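Local coordinates for DUF4847 domain-containing protein (Bacteroides vulgatus, PDB 4ZGF), which is of unknown function but binds calcium ions and belongs to a lipocalin-like family of the calycin clan, at residues W11-F16 with T131-A136; G68-G73 with S100-F105; N110-Y115 with L122-E127. All coordinates share one frame; numbering follows the deposited sequence.

Overall arrangement
From the N terminus, segment 11-16 opens the longest loop, which contact 1 closes 115 residues later by pairing strand 11-21 with strand 132-136, the last strand in the chain. The other two contacts both lie within that loop and follow one another without crossing. Contact 2 closes a loop of 26 residues by fastening the turn after strand 65-70 to the start of helix 100-111. Contact 3 begins at the other end of the same helix and closes the hairpin of strands 114-117 and 121-125. Contacts 2 and 3 have centres about 17 Å apart and do not touch, but each meets contact 1: Phe105 packs on Val13 and Ile133, and strand 121-125 pairs with strand 132-136.

Contact 1: W11-F16 with T131-A136; sequences WHVVDF and TYIQFA. With BEZ (benzoic acid), chain K.
His12 N donates to Ala136 O over 2.8 Å, nearly in line with the carbonyl, and the same oxygen also receives a CA-H contact from Trp11 and lies at the edge of the His12 imidazole. Ala136 N returns the bond to His12 O, making an antiparallel hydrogen-bonded pair. Further on the ladder is shifted by a classic beta bulge: Val14 and Asp15 both face Gln134, Val14 N reaching Gln134 O at 2.8 Å and Gln134 N reaching Asp15 O at 3.1 Å.

Trp11 places its CG anti to the carbonyl carbon (chi1 -73°), which brings CE3 to 3.7 Å from Phe135 CB, the two side chains at about a right angle. Replacing Trp11 by an alanine would probably open a gap beside Phe135 and deprive Phe6 O of its indole N-H donor. Val13 CG2 rests 3.7 Å from Phe135 CE2. Past the bulge, Ile133 CD1 makes an off-centre CH-pi contact with the Phe16 ring. Ala136 CB touches benzoic acid C1 at 3.4 Å; Gln140 and Asn138 bind this ligand by hydrogen bonds.

Strand 132-136 runs between strands 11-21 and 121-125, with Phe105 of helix 100-111 packed against Val13, Ile133 and Phe135.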
loop_
_atom_site.group_PDB
_atom_site.type_symbol
_atom_site.label_atom_id
_atom_site.label_comp_id
_atom_site.label_asym_id
_atom_site.label_seq_id
_atom_site.Cartn_x
_atom_site.Cartn_y
_atom_site.Cartn_z
ATOM N N TRP A 11 1.969 -6.193 6.876
ATOM C CA TRP A 11 2.365 -4.956 6.231
ATOM C C TRP A 11 1.312 -3.879 6.510
ATOM O O TRP A 11 0.122 -4.078 6.252
ATOM C CB TRP A 11 2.521 -5.168 4.716
ATOM C CG TRP A 11 3.724 -5.946 4.283
ATOM C CD1 TRP A 11 3.716 -7.190 3.739
ATOM C CD2 TRP A 11 5.103 -5.531 4.322
ATOM N NE1 TRP A 11 4.994 -7.568 3.394
ATOM C CE2 TRP A 11 5.863 -6.562 3.732
ATOM C CE3 TRP A 11 5.765 -4.398 4.810
ATOM C CZ2 TRP A 11 7.243 -6.472 3.579
ATOM C CZ3 TRP A 11 7.136 -4.328 4.655
ATOM C CH2 TRP A 11 7.854 -5.348 4.056
ATOM N N HIS A 12 1.766 -2.730 7.017
ATOM C CA HIS A 12 0.932 -1.613 7.416
ATOM C C HIS A 12 1.184 -0.427 6.501
ATOM O O HIS A 12 2.343 -0.130 6.179
ATOM C CB HIS A 12 1.288 -1.208 8.863
ATOM C CG HIS A 12 1.029 -2.252 9.884
ATOM N ND1 HIS A 12 -0.151 -2.321 10.580
ATOM C CD2 HIS A 12 1.818 -3.267 10.314
ATOM C CE1 HIS A 12 -0.055 -3.326 11.420
ATOM N NE2 HIS A 12 1.113 -3.919 11.281
ATOM N N VAL A 13 0.134 0.286 6.087
ATOM C CA VAL A 13 0.336 1.397 5.149
ATOM C C VAL A 13 1.092 2.556 5.817
ATOM O O VAL A 13 0.794 3.002 6.918
ATOM C CB VAL A 13 -1.023 1.904 4.628
ATOM C CG1 VAL A 13 -0.880 3.191 3.846
ATOM C CG2 VAL A 13 -1.655 0.849 3.752
ATOM N N VAL A 14 2.086 3.033 5.059
ATOM C CA VAL A 14 2.807 4.275 5.375
ATOM C C VAL A 14 2.138 5.442 4.656
ATOM O O VAL A 14 1.652 6.381 5.296
ATOM C CB VAL A 14 4.305 4.149 5.044
ATOM C CG1 VAL A 14 5.027 5.468 5.293
ATOM C CG2 VAL A 14 4.937 3.024 5.835
ATOM N N ASP A 15 2.115 5.428 3.317
ATOM C CA ASP A 15 1.450 6.499 2.546
ATOM C C ASP A 15 1.368 6.033 1.097
ATOM O O ASP A 15 1.912 4.977 0.709
ATOM C CB ASP A 15 2.252 7.832 2.657
ATOM C CG ASP A 15 1.426 9.115 2.575
ATOM O OD1 ASP A 15 0.330 9.099 1.975
ATOM O OD2 ASP A 15 1.942 10.141 3.093
ATOM N N PHE A 16 0.658 6.857 0.339
ATOM C CA PHE A 16 0.626 6.804 -1.129
ATOM C C PHE A 16 1.604 7.836 -1.629
ATOM O O PHE A 16 1.656 8.935 -1.092
ATOM C CB PHE A 16 -0.788 7.123 -1.618
ATOM C CG PHE A 16 -1.839 6.126 -1.195
ATOM C CD1 PHE A 16 -2.454 6.227 0.040
ATOM C CD2 PHE A 16 -2.249 5.098 -2.043
ATOM C CE1 PHE A 16 -3.434 5.320 0.445
ATOM C CE2 PHE A 16 -3.243 4.208 -1.656
ATOM C CZ PHE A 16 -3.833 4.324 -0.430
ATOM N N THR A 131 3.622 6.358 -9.432
ATOM C CA THR A 131 3.123 6.351 -8.059
ATOM C C THR A 131 3.522 5.034 -7.450
ATOM O O THR A 131 3.852 4.077 -8.134
ATOM C CB THR A 131 1.595 6.541 -8.017
ATOM O OG1 THR A 131 0.979 5.456 -8.723
ATOM C CG2 THR A 131 1.137 7.868 -8.607
ATOM N N TYR A 132 3.401 4.965 -6.119
ATOM C CA TYR A 132 3.470 3.673 -5.429
ATOM C C TYR A 132 2.787 3.809 -4.088
ATOM O O TYR A 132 2.600 4.904 -3.572
ATOM C CB TYR A 132 4.907 3.159 -5.273
ATOM C CG TYR A 132 5.894 4.075 -4.594
ATOM C CD1 TYR A 132 6.071 4.077 -3.215
ATOM C CD2 TYR A 132 6.681 4.936 -5.339
ATOM C CE1 TYR A 132 6.998 4.901 -2.599
ATOM C CE2 TYR A 132 7.583 5.796 -4.738
ATOM C CZ TYR A 132 7.760 5.776 -3.366
ATOM O OH TYR A 132 8.685 6.630 -2.820
ATOM N N ILE A 133 2.444 2.657 -3.508
ATOM C CA ILE A 133 2.031 2.593 -2.096
ATOM C C ILE A 133 3.196 1.951 -1.358
ATOM O O ILE A 133 3.824 0.995 -1.837
ATOM C CB ILE A 133 0.695 1.867 -1.926
ATOM C CG1 ILE A 133 0.266 1.871 -0.461
ATOM C CG2 ILE A 133 0.688 0.481 -2.554
ATOM C CD1 ILE A 133 -1.169 1.397 -0.251
ATOM N N GLN A 134 3.471 2.469 -0.153
ATOM C CA GLN A 134 4.541 1.950 0.694
ATOM C C GLN A 134 3.964 1.414 1.992
ATOM O O GLN A 134 3.104 2.066 2.620
ATOM C CB GLN A 134 5.600 3.023 0.975
ATOM C CG GLN A 134 6.821 2.490 1.732
ATOM C CD GLN A 134 7.976 3.467 1.889
ATOM O OE1 GLN A 134 7.807 4.616 2.306
ATOM N NE2 GLN A 134 9.171 2.993 1.596
ATOM N N PHE A 135 4.487 0.263 2.397
ATOM C CA PHE A 135 4.136 -0.379 3.666
ATOM C C PHE A 135 5.388 -0.571 4.529
ATOM O O PHE A 135 6.508 -0.626 4.026
ATOM C CB PHE A 135 3.591 -1.795 3.414
ATOM C CG PHE A 135 2.365 -1.876 2.546
ATOM C CD1 PHE A 135 2.465 -1.935 1.173
ATOM C CD2 PHE A 135 1.090 -1.961 3.105
ATOM C CE1 PHE A 135 1.310 -2.066 0.394
ATOM C CE2 PHE A 135 -0.033 -2.093 2.322
ATOM C CZ PHE A 135 0.087 -2.165 0.984
ATOM N N ALA A 136 5.139 -0.727 5.827
ATOM C CA ALA A 136 6.154 -1.089 6.815
ATOM C C ALA A 136 5.637 -2.236 7.687
ATOM O O ALA A 136 4.439 -2.561 7.654
ATOM C CB ALA A 136 6.485 0.122 7.705
HETATM C C BEZ K . 8.299 1.314 10.505
HETATM O O1 BEZ K . 7.345 1.861 11.165
HETATM O O2 BEZ K . 8.835 0.183 10.818
HETATM C C1 BEZ K . 8.833 2.035 9.295
HETATM C C2 BEZ K . 10.027 1.601 8.662
HETATM C C3 BEZ K . 10.452 2.263 7.504
HETATM C C4 BEZ K . 9.726 3.324 6.941
HETATM C C5 BEZ K . 8.497 3.774 7.571
HETATM C C6 BEZ K . 8.107 3.110 8.734
#

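Contact 2: G68-G73 with S100-F105; sequences GSIQNG and SYNNEF
Asn102 presents its carboxamide to the backbone of Gln71 and grips it twice. OD1 accepts from Gln71 N at 2.9 Å on a lone pair in the carbonyl plane, though the N-H points well off line (137°). ND2 donates to Gln71 O at 2.8 Å in a straighter bond (166°), with the acceptor close to the amide plane but the donor tilted from the plane of the Gln71 carbonyl. Two bonds to one residue fix the rotation of the amide and use both polar groups of the Gln71 backbone.

Ile70 CD1 lies over the flat of the Asn102 amide, 3.4 Å from its CG, while CG2 turns to Phe105 and meets CD2 at 3.8 Å. The isoleucine therefore bridges from the polar grip to the apolar interior, where the Phe105 ring also packs edge-to-face with Phe56.

Gln71 holds its CG anti to the carbonyl carbon (chi1 -65°), and its extended chain runs across the helix start, OE1 reaching the edge of the Tyr101 ring, 3.5 Å from Tyr101 CB. OE1 is hydrogen-bonded to Thr99 OG1, which also bonds Asn102 N.

Gln71 and Asn72 are the middle residues of a type II beta turn joining strands 65-70 and 73-82. By bonding this turn, Asn102 in the first turn of helix 100-111 ties the helix to the hairpin tip, consistent with a lipocalin-like fold.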
loop_
_atom_site.group_PDB
_atom_site.type_symbol
_atom_site.label_atom_id
_atom_site.label_comp_id
_atom_site.label_asym_id
_atom_site.label_seq_id
_atom_site.Cartn_x
_atom_site.Cartn_y
_atom_site.Cartn_z
ATOM N N GLY A 68 -6.554 -8.824 4.739
ATOM C CA GLY A 68 -6.153 -7.500 5.239
ATOM C C GLY A 68 -7.333 -6.820 5.857
ATOM O O GLY A 68 -8.458 -7.360 5.905
ATOM N N SER A 69 -7.108 -5.602 6.338
ATOM C CA SER A 69 -8.119 -4.840 7.060
ATOM C C SER A 69 -8.082 -3.397 6.614
ATOM O O SER A 69 -7.019 -2.781 6.652
ATOM C CB SER A 69 -7.835 -4.942 8.545
ATOM O OG SER A 69 -8.870 -4.335 9.288
ATOM N N ILE A 70 -9.241 -2.880 6.185
ATOM C CA ILE A 70 -9.385 -1.480 5.789
ATOM C C ILE A 70 -10.693 -0.950 6.405
ATOM O O ILE A 70 -11.226 -1.566 7.338
ATOM C CB ILE A 70 -9.265 -1.289 4.257
ATOM C CG1 ILE A 70 -10.406 -1.990 3.494
ATOM C CG2 ILE A 70 -7.915 -1.783 3.735
ATOM C CD1 ILE A 70 -10.346 -1.796 1.981
ATOM N N GLN A 71 -11.217 0.194 5.976
ATOM C CA GLN A 71 -12.421 0.670 6.620
ATOM C C GLN A 71 -13.538 -0.345 6.402
ATOM O O GLN A 71 -13.678 -0.935 5.330
ATOM C CB GLN A 71 -12.834 2.045 6.096
ATOM C CG GLN A 71 -11.833 3.131 6.429
ATOM C CD GLN A 71 -12.204 4.492 5.864
ATOM O OE1 GLN A 71 -11.977 4.760 4.646
ATOM N NE2 GLN A 71 -12.719 5.372 6.675
ATOM N N ASN A 72 -14.347 -0.548 7.447
ATOM C CA ASN A 72 -15.516 -1.440 7.397
ATOM C C ASN A 72 -15.259 -2.925 7.372
ATOM O O ASN A 72 -16.216 -3.696 7.399
ATOM C CB ASN A 72 -16.492 -1.106 6.266
ATOM C CG ASN A 72 -17.096 0.242 6.398
ATOM O OD1 ASN A 72 -17.484 0.639 7.520
ATOM N ND2 ASN A 72 -17.192 0.958 5.305
ATOM N N GLY A 73 -14.044 -3.355 7.329
ATOM C CA GLY A 73 -13.827 -4.799 7.368
ATOM C C GLY A 73 -12.642 -5.279 6.551
ATOM O O GLY A 73 -11.727 -4.561 6.119
ATOM N N SER A 100 -14.032 6.278 0.340
ATOM C CA SER A 100 -13.092 6.929 -0.568
ATOM C C SER A 100 -11.663 6.369 -0.388
ATOM O O SER A 100 -10.967 6.033 -1.349
ATOM C CB SER A 100 -13.115 8.446 -0.363
ATOM O OG SER A 100 -12.717 8.770 0.952
ATOM N N TYR A 101 -11.219 6.264 0.865
ATOM C CA TYR A 101 -9.882 5.771 1.139
ATOM C C TYR A 101 -9.748 4.293 0.797
ATOM O O TYR A 101 -8.708 3.851 0.312
ATOM C CB TYR A 101 -9.453 6.037 2.581
ATOM C CG TYR A 101 -9.486 7.492 2.938
ATOM C CD1 TYR A 101 -8.500 8.348 2.458
ATOM C CD2 TYR A 101 -10.533 8.035 3.691
ATOM C CE1 TYR A 101 -8.517 9.706 2.761
ATOM C CE2 TYR A 101 -10.561 9.391 3.988
ATOM C CZ TYR A 101 -9.536 10.206 3.520
ATOM O OH TYR A 101 -9.519 11.590 3.753
ATOM N N ASN A 102 -10.799 3.506 1.060
ATOM C CA ASN A 102 -10.753 2.104 0.654
ATOM C C ASN A 102 -10.561 1.989 -0.848
ATOM O O ASN A 102 -9.809 1.144 -1.326
ATOM C CB ASN A 102 -12.047 1.370 1.021
ATOM C CG ASN A 102 -12.170 0.995 2.474
ATOM O OD1 ASN A 102 -11.281 1.273 3.296
ATOM N ND2 ASN A 102 -13.267 0.326 2.811
ATOM N N ASN A 103 -11.313 2.785 -1.594
ATOM C CA ASN A 103 -11.270 2.700 -3.049
ATOM C C ASN A 103 -9.852 3.037 -3.549
ATOM O O ASN A 103 -9.338 2.388 -4.457
ATOM C CB ASN A 103 -12.299 3.660 -3.665
ATOM C CG ASN A 103 -13.746 3.353 -3.267
ATOM O OD1 ASN A 103 -14.054 2.312 -2.706
ATOM N ND2 ASN A 103 -14.628 4.313 -3.512
ATOM N N GLU A 104 -9.221 4.037 -2.936
ATOM C CA GLU A 104 -7.872 4.418 -3.299
ATOM C C GLU A 104 -6.882 3.255 -3.039
ATOM O O GLU A 104 -5.999 2.964 -3.858
ATOM C CB GLU A 104 -7.492 5.683 -2.540
ATOM C CG GLU A 104 -6.151 6.244 -2.914
ATOM C CD GLU A 104 -5.854 7.553 -2.220
ATOM O OE1 GLU A 104 -6.478 7.879 -1.199
ATOM O OE2 GLU A 104 -4.970 8.264 -2.693
ATOM N N PHE A 105 -7.019 2.622 -1.871
ATOM C CA PHE A 105 -6.154 1.501 -1.512
ATOM C C PHE A 105 -6.350 0.311 -2.454
ATOM O O PHE A 105 -5.389 -0.296 -2.957
ATOM C CB PHE A 105 -6.433 1.111 -0.063
ATOM C CG PHE A 105 -5.623 -0.046 0.426
ATOM C CD1 PHE A 105 -4.333 0.122 0.866
ATOM C CD2 PHE A 105 -6.139 -1.352 0.378
ATOM C CE1 PHE A 105 -3.575 -0.949 1.349
ATOM C CE2 PHE A 105 -5.390 -2.422 0.856
ATOM C CZ PHE A 105 -4.104 -2.209 1.341
#

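Contact 3: N110-Y115 with L122-E127; sequences NNAIFY and LLLAPE
Phe114 turns CG anti to its carbonyl carbon (chi1 -58°), which carries the ring toward the end of the opposite segment: CE2 stands 3.7 Å from Glu127 O, an oxygen lying in the plane at the ring edge. Tyr115 takes the other course, with CG between the backbone N and the carbonyl carbon (chi1 73°). Its phenol therefore leads away to meet Phe6 edge-to-face, leaving CB to pack 3.7 Å from Leu124 CD2. One face of the Phe114 ring is met by CG2 of Ile113, near the rim, and the same methyl group lies 3.6 Å from Glu127 N.

The backbone beneath these side chains forms a classic beta bulge at the start of the hairpin of strands 114-117 and 121-125. Ile113 and Phe114 both face Ala125, whose carbonyl O accepts two N-H groups: Ile113 N at 2.8 Å, tilted 29° from the carbonyl plane, and Phe114 N at 3.0 Å, within it. Ala125 N in turn donates to Phe114 O. Beyond the bulge, Tyr115 and Leu124 form a non-hydrogen-bonded pair.

Toward the helix end, direct pairing gives way to a water bridge. The water donates to Asn111 O at 2.7 Å and accepts from Glu127 N at 2.9 Å. Pro126 CA also approaches Asn111 O in a CA-H...O contact. On the buried side Ala112 CB rests against Leu124 CB, and Leu124 continues the apolar layer onto Ile133 and Phe135 of strand 132-136 and Ile90 of strand 87-92.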
loop_
_atom_site.group_PDB
_atom_site.type_symbol
_atom_site.label_atom_id
_atom_site.label_comp_id
_atom_site.label_asym_id
_atom_site.label_seq_id
_atom_site.Cartn_x
_atom_site.Cartn_y
_atom_site.Cartn_z
ATOM N N ASN A 110 -4.829 -3.252 -6.872
ATOM C CA ASN A 110 -5.257 -3.858 -8.123
ATOM C C ASN A 110 -4.377 -3.477 -9.303
ATOM O O ASN A 110 -4.233 -4.283 -10.217
ATOM C CB ASN A 110 -6.692 -3.462 -8.466
ATOM C CG ASN A 110 -7.702 -4.457 -8.000
ATOM O OD1 ASN A 110 -7.466 -5.663 -8.083
ATOM N ND2 ASN A 110 -8.832 -3.981 -7.480
ATOM N N ASN A 111 -3.809 -2.281 -9.282
ATOM C CA ASN A 111 -2.967 -1.833 -10.393
ATOM C C ASN A 111 -1.507 -2.172 -10.185
ATOM O O ASN A 111 -0.687 -1.955 -11.088
ATOM C CB ASN A 111 -3.200 -0.367 -10.662
ATOM C CG ASN A 111 -4.590 -0.084 -11.183
ATOM O OD1 ASN A 111 -5.277 -0.965 -11.731
ATOM N ND2 ASN A 111 -5.011 1.143 -11.011
ATOM N N ALA A 112 -1.137 -2.648 -9.015
ATOM C CA ALA A 112 0.276 -2.958 -8.750
ATOM C C ALA A 112 0.767 -4.033 -9.718
ATOM O O ALA A 112 0.146 -5.075 -9.863
ATOM C CB ALA A 112 0.447 -3.438 -7.327
ATOM N N ILE A 113 1.932 -3.776 -10.300
ATOM C CA ILE A 113 2.591 -4.770 -11.133
ATOM C C ILE A 113 4.067 -4.917 -10.830
ATOM O O ILE A 113 4.635 -5.953 -11.159
ATOM C CB ILE A 113 2.292 -4.546 -12.591
ATOM C CG1 ILE A 113 2.531 -5.790 -13.419
ATOM C CG2 ILE A 113 2.997 -3.365 -13.096
ATOM C CD1 ILE A 113 1.817 -5.722 -14.773
ATOM N N PHE A 114 4.705 -3.903 -10.231
ATOM C CA PHE A 114 6.099 -3.957 -9.851
ATOM C C PHE A 114 6.226 -3.810 -8.340
ATOM O O PHE A 114 5.436 -3.092 -7.722
ATOM C CB PHE A 114 6.887 -2.832 -10.528
ATOM C CG PHE A 114 6.805 -2.851 -12.020
ATOM C CD1 PHE A 114 7.246 -3.947 -12.743
ATOM C CD2 PHE A 114 6.227 -1.793 -12.711
ATOM C CE1 PHE A 114 7.164 -3.977 -14.118
ATOM C CE2 PHE A 114 6.156 -1.835 -14.094
ATOM C CZ PHE A 114 6.605 -2.914 -14.770
ATOM N N TYR A 115 7.235 -4.452 -7.776
ATOM C CA TYR A 115 7.527 -4.255 -6.366
ATOM C C TYR A 115 9.007 -4.072 -6.137
ATOM O O TYR A 115 9.846 -4.469 -6.945
ATOM C CB TYR A 115 7.006 -5.439 -5.502
ATOM C CG TYR A 115 7.802 -6.721 -5.640
ATOM C CD1 TYR A 115 8.912 -6.958 -4.833
ATOM C CD2 TYR A 115 7.478 -7.673 -6.588
ATOM C CE1 TYR A 115 9.679 -8.094 -4.984
ATOM C CE2 TYR A 115 8.230 -8.833 -6.727
ATOM C CZ TYR A 115 9.348 -9.043 -5.949
ATOM O OH TYR A 115 10.104 -10.186 -6.101
ATOM N N LEU A 122 7.980 -2.262 1.877
ATOM C CA LEU A 122 7.453 -2.858 0.629
ATOM C C LEU A 122 6.823 -1.736 -0.166
ATOM O O LEU A 122 5.971 -1.005 0.366
ATOM C CB LEU A 122 6.415 -3.949 0.941
ATOM C CG LEU A 122 5.753 -4.583 -0.276
ATOM C CD1 LEU A 122 6.729 -5.331 -1.160
ATOM C CD2 LEU A 122 4.630 -5.499 0.201
ATOM N N LEU A 123 7.231 -1.605 -1.426
ATOM C CA LEU A 123 6.676 -0.594 -2.351
ATOM C C LEU A 123 6.029 -1.336 -3.517
ATOM O O LEU A 123 6.660 -2.230 -4.095
ATOM C CB LEU A 123 7.754 0.349 -2.911
ATOM C CG LEU A 123 8.436 1.334 -1.962
ATOM C CD1 LEU A 123 9.306 0.658 -0.936
ATOM C CD2 LEU A 123 9.287 2.283 -2.797
ATOM N N LEU A 124 4.796 -0.937 -3.855
ATOM C CA LEU A 124 4.070 -1.524 -4.974
ATOM C C LEU A 124 3.686 -0.433 -5.962
ATOM O O LEU A 124 3.032 0.541 -5.566
ATOM C CB LEU A 124 2.791 -2.198 -4.509
ATOM C CG LEU A 124 2.935 -3.276 -3.423
ATOM C CD1 LEU A 124 1.560 -3.830 -3.064
ATOM C CD2 LEU A 124 3.879 -4.420 -3.838
ATOM N N ALA A 125 4.064 -0.591 -7.231
ATOM C CA ALA A 125 3.843 0.428 -8.272
ATOM C C ALA A 125 3.043 -0.144 -9.427
ATOM O O ALA A 125 3.227 -1.312 -9.798
ATOM C CB ALA A 125 5.176 0.942 -8.825
ATOM N N PRO A 126 2.258 0.712 -10.069
ATOM C CA PRO A 126 1.558 0.320 -11.302
ATOM C C PRO A 126 2.481 0.421 -12.527
ATOM O O PRO A 126 3.638 0.843 -12.432
ATOM C CB PRO A 126 0.426 1.343 -11.361
ATOM C CG PRO A 126 1.065 2.591 -10.826
ATOM C CD PRO A 126 1.967 2.115 -9.720
ATOM N N GLU A 127 1.935 0.008 -13.665
ATOM C CA GLU A 127 2.766 -0.122 -14.874
ATOM C C GLU A 127 3.538 1.124 -15.279
ATOM O O GLU A 127 4.648 1.028 -15.794
ATOM C CB GLU A 127 1.923 -0.657 -16.024
ATOM C CG GLU A 127 0.749 0.269 -16.423
ATOM C CD GLU A 127 -0.065 -0.204 -17.635
ATOM O OE1 GLU A 127 0.212 -1.315 -18.108
ATOM O OE2 GLU A 127 -1.046 0.496 -18.055
HETATM O O HOH W 1 -0.768 -1.133 -13.661
#